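Local coordinates for protein exodeoxyribonuclease III (PDB 2JC4) that probably acts as a metal-dependent DNA-repair nuclease of the exonuclease III and AP endonuclease family, removing nucleotides from the 3' ends of double-stranded DNA, at residues 27-32 and 99-104; 185-190 and 217-222. All coordinates share one frame; numbering follows the deposited sequence.

Interaction 1 of 2, residues 27-32 and 99-104; sequences PDILVL and VRVINV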
loop_
_atom_site.group_PDB
_atom_site.type_symbol
_atom_site.label_atom_id
_atom_site.label_comp_id
_atom_site.label_asym_id
_atom_site.label_seq_id
_atom_site.Cartn_x
_atom_site.Cartn_y
_atom_site.Cartn_z
ATOM N N PRO A 27 12.462 -8.281 -3.270
ATOM C CA PRO A 27 11.887 -8.576 -1.956
ATOM C C PRO A 27 11.390 -10.010 -1.967
ATOM O O PRO A 27 11.377 -10.668 -3.029
ATOM C CB PRO A 27 10.717 -7.602 -1.852
ATOM C CG PRO A 27 10.263 -7.409 -3.341
ATOM C CD PRO A 27 11.525 -7.577 -4.177
ATOM N N ASP A 28 10.999 -10.517 -0.809
ATOM C CA ASP A 28 10.325 -11.791 -0.751
ATOM C C ASP A 28 8.867 -11.705 -1.201
ATOM O O ASP A 28 8.320 -12.677 -1.756
ATOM C CB ASP A 28 10.422 -12.339 0.660
ATOM C CG ASP A 28 11.829 -12.527 1.064
ATOM O OD1 ASP A 28 12.455 -13.445 0.510
ATOM O OD2 ASP A 28 12.334 -11.729 1.855
ATOM N N ILE A 29 8.236 -10.559 -0.920
ATOM C CA ILE A 29 6.829 -10.313 -1.250
ATOM C C ILE A 29 6.740 -8.895 -1.764
ATOM O O ILE A 29 7.258 -7.998 -1.112
ATOM C CB ILE A 29 5.929 -10.422 -0.001
ATOM C CG1 ILE A 29 5.970 -11.854 0.533
ATOM C CG2 ILE A 29 4.432 -10.077 -0.311
ATOM C CD1 ILE A 29 5.540 -11.936 2.015
ATOM N N LEU A 30 6.145 -8.718 -2.947
ATOM C CA LEU A 30 5.862 -7.393 -3.520
ATOM C C LEU A 30 4.352 -7.283 -3.690
ATOM O O LEU A 30 3.738 -8.123 -4.346
ATOM C CB LEU A 30 6.528 -7.227 -4.887
ATOM C CG LEU A 30 6.181 -6.024 -5.769
ATOM C CD1 LEU A 30 6.558 -4.739 -5.032
ATOM C CD2 LEU A 30 6.886 -6.097 -7.129
ATOM N N VAL A 31 3.743 -6.292 -3.066
ATOM C CA VAL A 31 2.317 -6.038 -3.289
ATOM C C VAL A 31 2.157 -4.743 -4.103
ATOM O O VAL A 31 2.930 -3.785 -3.901
ATOM C CB VAL A 31 1.513 -6.054 -1.978
ATOM C CG1 VAL A 31 1.835 -7.296 -1.118
ATOM C CG2 VAL A 31 1.693 -4.768 -1.139
ATOM N N LEU A 32 1.160 -4.735 -4.993
ATOM C CA LEU A 32 0.939 -3.683 -5.966
ATOM C C LEU A 32 -0.461 -3.127 -5.864
ATOM O O LEU A 32 -1.412 -3.877 -5.577
ATOM C CB LEU A 32 1.112 -4.226 -7.423
ATOM C CG LEU A 32 2.414 -4.981 -7.666
ATOM C CD1 LEU A 32 2.435 -5.556 -9.084
ATOM C CD2 LEU A 32 3.560 -3.998 -7.504
ATOM N N VAL A 99 3.007 -15.509 6.866
ATOM C CA VAL A 99 2.623 -14.140 7.219
ATOM C C VAL A 99 1.316 -13.803 6.492
ATOM O O VAL A 99 1.226 -14.006 5.273
ATOM C CB VAL A 99 3.711 -13.152 6.761
ATOM C CG1 VAL A 99 3.291 -11.710 7.056
ATOM C CG2 VAL A 99 5.023 -13.499 7.434
ATOM N N ARG A 100 0.334 -13.287 7.219
ATOM C CA ARG A 100 -0.904 -12.842 6.585
ATOM C C ARG A 100 -0.626 -11.457 6.002
ATOM O O ARG A 100 -0.308 -10.519 6.753
ATOM C CB ARG A 100 -2.037 -12.762 7.625
ATOM C CG ARG A 100 -3.409 -12.541 7.029
ATOM C CD ARG A 100 -3.792 -13.691 6.063
ATOM N NE ARG A 100 -5.180 -13.573 5.640
ATOM C CZ ARG A 100 -5.752 -14.304 4.684
ATOM N NH1 ARG A 100 -5.059 -15.233 4.036
ATOM N NH2 ARG A 100 -7.028 -14.087 4.379
ATOM N N VAL A 101 -0.785 -11.333 4.681
ATOM C CA VAL A 101 -0.498 -10.093 3.982
ATOM C C VAL A 101 -1.841 -9.529 3.514
ATOM O O VAL A 101 -2.550 -10.161 2.777
ATOM C CB VAL A 101 0.414 -10.352 2.782
ATOM C CG1 VAL A 101 0.588 -9.077 1.888
ATOM C CG2 VAL A 101 1.759 -10.875 3.263
ATOM N N ILE A 102 -2.200 -8.345 3.972
ATOM C CA ILE A 102 -3.410 -7.689 3.450
ATOM C C ILE A 102 -2.998 -6.447 2.648
ATOM O O ILE A 102 -2.524 -5.488 3.237
ATOM C CB ILE A 102 -4.395 -7.329 4.625
ATOM C CG1 ILE A 102 -4.660 -8.583 5.506
ATOM C CG2 ILE A 102 -5.658 -6.613 4.085
ATOM C CD1 ILE A 102 -5.441 -8.290 6.805
ATOM N N ASN A 103 -3.193 -6.467 1.317
ATOM C CA ASN A 103 -2.802 -5.370 0.440
ATOM C C ASN A 103 -4.031 -4.500 0.144
ATOM O O ASN A 103 -5.069 -5.010 -0.280
ATOM C CB ASN A 103 -2.254 -5.970 -0.859
ATOM C CG ASN A 103 -1.909 -4.931 -1.918
ATOM O OD1 ASN A 103 -1.678 -3.756 -1.615
ATOM N ND2 ASN A 103 -1.834 -5.383 -3.181
ATOM N N VAL A 104 -3.896 -3.191 0.335
ATOM C CA VAL A 104 -4.984 -2.257 0.131
ATOM C C VAL A 104 -4.605 -1.140 -0.848
ATOM O O VAL A 104 -3.503 -0.592 -0.805
ATOM C CB VAL A 104 -5.442 -1.633 1.503
ATOM C CG1 VAL A 104 -6.220 -2.650 2.319
ATOM C CG2 VAL A 104 -4.223 -1.014 2.348
#
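Strands 29-32 and 99-104 face each other across the gap between two sheets, with Val31 and Asn103 closest in backbone register, CA to CA 6.4 Å. Their axes approach to 7.5 Å. The N-to-C directions differ by 29°, so the strands run roughly parallel. No backbone hydrogen bond joins the two segments. Side chains that point into the gap make the contact, together with the carbonyl O of Leu32.

Val101 sits between Ile29 and Val31 and gives one methyl to each. Its CG1 meets CG1 of Val31 at 3.7 Å. Its CG2 lies 4.1 Å from CD1 of Ile29, and the two side chains lie alongside each other, running opposite ways.

Val31 lies over the face of the Asn103 amide, with its CB 3.6 Å from CG of Asn103 and its CG2 as near to OD1. With CG of Asn103 anti to the backbone N (chi1 175°), the amide crosses the gap to the main chain of the other sheet. There ND2 of Asn103 donates to the carbonyl O of Leu32 at 2.9 Å. The bond is fairly straight. The acceptor lies in the amide plane, but the donor stands above the carbonyl plane, 44° out of it. At the other end of the amide, OD1 of Asn103 accepts a hydrogen bond from Gln33 NE2. The two bonds together fix the rotation of this buried amide.

The contact is part of the core between the two sheets of the alpha/beta sandwich. Strand 2-7 pairs with 29-33 in one sheet, and Leu144 of strand 141-144 in the other sheet touches both Val31 and Val101. Strand 91-96, next to 99-105, adds Val96 against Ile29 and Ile92 against Asn103.

Interaction 2 of 2, residues 185-190 and 217-222; sequences TDSLRQ and DHILVS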
loop_
_atom_site.group_PDB
_atom_site.type_symbol
_atom_site.label_atom_id
_atom_site.label_comp_id
_atom_site.label_asym_id
_atom_site.label_seq_id
_atom_site.Cartn_x
_atom_site.Cartn_y
_atom_site.Cartn_z
ATOM N N THR A 185 1.266 -1.388 14.377
ATOM C CA THR A 185 2.316 -0.382 14.505
ATOM C C THR A 185 2.630 0.180 13.115
ATOM O O THR A 185 2.820 -0.595 12.169
ATOM C CB THR A 185 3.594 -1.070 15.096
ATOM O OG1 THR A 185 3.372 -1.357 16.484
ATOM C CG2 THR A 185 4.825 -0.182 14.976
ATOM N N ASP A 186 2.648 1.518 12.982
ATOM C CA ASP A 186 3.116 2.187 11.746
ATOM C C ASP A 186 4.634 1.901 11.628
ATOM O O ASP A 186 5.441 2.603 12.245
ATOM C CB ASP A 186 2.827 3.721 11.885
ATOM C CG ASP A 186 3.289 4.568 10.683
ATOM O OD1 ASP A 186 4.023 4.067 9.807
ATOM O OD2 ASP A 186 2.917 5.776 10.653
ATOM N N SER A 187 5.024 0.907 10.841
ATOM C CA SER A 187 6.420 0.434 10.869
ATOM C C SER A 187 7.462 1.517 10.599
ATOM O O SER A 187 8.482 1.595 11.296
ATOM C CB SER A 187 6.656 -0.766 9.963
ATOM O OG SER A 187 6.602 -0.442 8.592
ATOM N N LEU A 188 7.222 2.356 9.590
ATOM C CA LEU A 188 8.218 3.376 9.242
ATOM C C LEU A 188 8.521 4.280 10.459
ATOM O O LEU A 188 9.691 4.631 10.707
ATOM C CB LEU A 188 7.730 4.206 8.049
ATOM C CG LEU A 188 8.761 5.188 7.466
ATOM C CD1 LEU A 188 8.656 5.263 5.917
ATOM C CD2 LEU A 188 8.625 6.544 8.119
ATOM N N ARG A 189 7.491 4.636 11.231
ATOM C CA ARG A 189 7.691 5.533 12.385
ATOM C C ARG A 189 8.280 4.828 13.613
ATOM O O ARG A 189 8.866 5.472 14.495
ATOM C CB ARG A 189 6.404 6.292 12.744
ATOM C CG ARG A 189 6.020 7.408 11.766
ATOM C CD ARG A 189 7.086 8.477 11.730
ATOM N NE ARG A 189 6.763 9.558 10.797
ATOM C CZ ARG A 189 7.664 10.326 10.190
ATOM N NH1 ARG A 189 8.965 10.085 10.371
ATOM N NH2 ARG A 189 7.275 11.303 9.345
ATOM N N GLN A 190 8.157 3.505 13.676
ATOM C CA GLN A 190 8.917 2.771 14.697
ATOM C C GLN A 190 10.438 2.929 14.450
ATOM O O GLN A 190 11.181 3.241 15.368
ATOM C CB GLN A 190 8.532 1.295 14.743
ATOM C CG GLN A 190 9.494 0.472 15.635
ATOM C CD GLN A 190 8.987 -0.925 15.903
ATOM O OE1 GLN A 190 7.795 -1.125 16.159
ATOM N NE2 GLN A 190 9.894 -1.909 15.851
ATOM N N ASP A 217 1.838 5.946 1.670
ATOM C CA ASP A 217 2.022 4.514 1.528
ATOM C C ASP A 217 2.697 3.950 2.771
ATOM O O ASP A 217 3.829 4.388 3.146
ATOM C CB ASP A 217 2.872 4.240 0.281
ATOM C CG ASP A 217 2.226 4.791 -0.978
ATOM O OD1 ASP A 217 1.415 4.055 -1.548
ATOM O OD2 ASP A 217 2.583 5.917 -1.424
ATOM N N HIS A 218 2.031 2.981 3.409
ATOM C CA HIS A 218 2.455 2.567 4.779
ATOM C C HIS A 218 2.558 1.074 4.892
ATOM O O HIS A 218 1.985 0.357 4.078
ATOM C CB HIS A 218 1.461 3.075 5.846
ATOM C CG HIS A 218 1.192 4.551 5.774
ATOM N ND1 HIS A 218 2.189 5.484 5.886
ATOM C CD2 HIS A 218 0.048 5.244 5.528
ATOM C CE1 HIS A 218 1.670 6.700 5.748
ATOM N NE2 HIS A 218 0.368 6.580 5.535
ATOM N N ILE A 219 3.242 0.598 5.939
ATOM C CA ILE A 219 3.309 -0.846 6.215
ATOM C C ILE A 219 2.970 -1.004 7.700
ATOM O O ILE A 219 3.718 -0.545 8.548
ATOM C CB ILE A 219 4.704 -1.437 5.900
ATOM C CG1 ILE A 219 5.029 -1.266 4.395
ATOM C CG2 ILE A 219 4.733 -2.956 6.230
ATOM C CD1 ILE A 219 6.428 -1.648 4.021
ATOM N N LEU A 220 1.793 -1.543 7.988
ATOM C CA LEU A 220 1.310 -1.625 9.374
ATOM C C LEU A 220 1.482 -3.076 9.808
ATOM O O LEU A 220 1.102 -4.001 9.066
ATOM C CB LEU A 220 -0.153 -1.152 9.517
ATOM C CG LEU A 220 -0.623 0.205 8.931
ATOM C CD1 LEU A 220 -1.975 0.609 9.533
ATOM C CD2 LEU A 220 0.379 1.297 9.072
ATOM N N VAL A 221 2.104 -3.288 10.977
ATOM C CA VAL A 221 2.529 -4.644 11.359
ATOM C C VAL A 221 1.996 -5.077 12.748
ATOM O O VAL A 221 1.866 -4.258 13.658
ATOM C CB VAL A 221 4.117 -4.805 11.289
ATOM C CG1 VAL A 221 4.655 -4.478 9.861
ATOM C CG2 VAL A 221 4.815 -3.883 12.315
ATOM N N SER A 222 1.723 -6.371 12.909
ATOM C CA SER A 222 1.373 -6.912 14.217
ATOM C C SER A 222 2.625 -6.916 15.113
ATOM O O SER A 222 3.769 -6.844 14.609
ATOM C CB SER A 222 0.879 -8.361 14.073
ATOM O OG SER A 222 1.892 -9.153 13.483
HETATM O O HOH W 1 2.478 -3.878 16.581
HETATM O O HOH W 2 4.773 2.558 7.413
#
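Ser187 turns its OG between its own backbone N and carbonyl carbon (chi1 71°), which brings the hydroxyl to the carbonyl O of Ile219. OG of Ser187 donates to this O at 2.9 Å, tilted 28° from the carbonyl plane. The backbone N of Ser187 donates to the same O of Ile219 at 3.0 Å, nearly along the C=O axis. One residue at the start of a helix thus grips one strand carbonyl twice. OG of Ser187 also rests 3.4 Å from CB of Ile219.

Before the helix, the chain forms a short antiparallel pairing. Thr185 and Val221 are a hydrogen-bonded pair, with N of each donating to O of the other at 3.0 Å. Asp186 and Leu220 form the next, non-hydrogen-bonded pair, where CD2 of Leu220 lies 3.9 Å from CA of Asp186. A water joins OG1 of Thr185 to the carbonyl O of Val221. Another water donates to OD1 of Asp186 and accepts from N of Ile219, 2.9 Å away, and from N of Leu188. OD2 of Asp186 makes a salt bridge with Arg215.

Phe176 of helix 170-180 touches both Asp186 and Leu220. Strand 217-221 also carries Asp217, predicted to be important for catalysis and hydrogen-bonded to His247. Strand 185-186 runs straight into helix 187-191, with Asp186 at its N-cap position. This strand-to-helix junction closes one edge of a sheet in the DNase I-like sandwich.

How the interactions relate
Interaction 1 comes first along the chain and closes before interaction 2 opens. Their centres are 13 Å apart, and their nearest atoms are about 7 Å apart without touching. They share the mixed sheet that holds strands 99-105 and 217-221, with strand 141-144 between these two. Interaction 1 joins that sheet to the other one through strand 29-33. Interaction 2 instead lies within the shared sheet, at its 185-186 edge. One contact therefore packs the two sheets together, while the other completes a sheet. Asn103 has its side chain about 6 Å from that of Tyr105 and about 7 Å from that of Asp146, both predicted catalytic. In interaction 2, Asp217 does not touch segment 185-190.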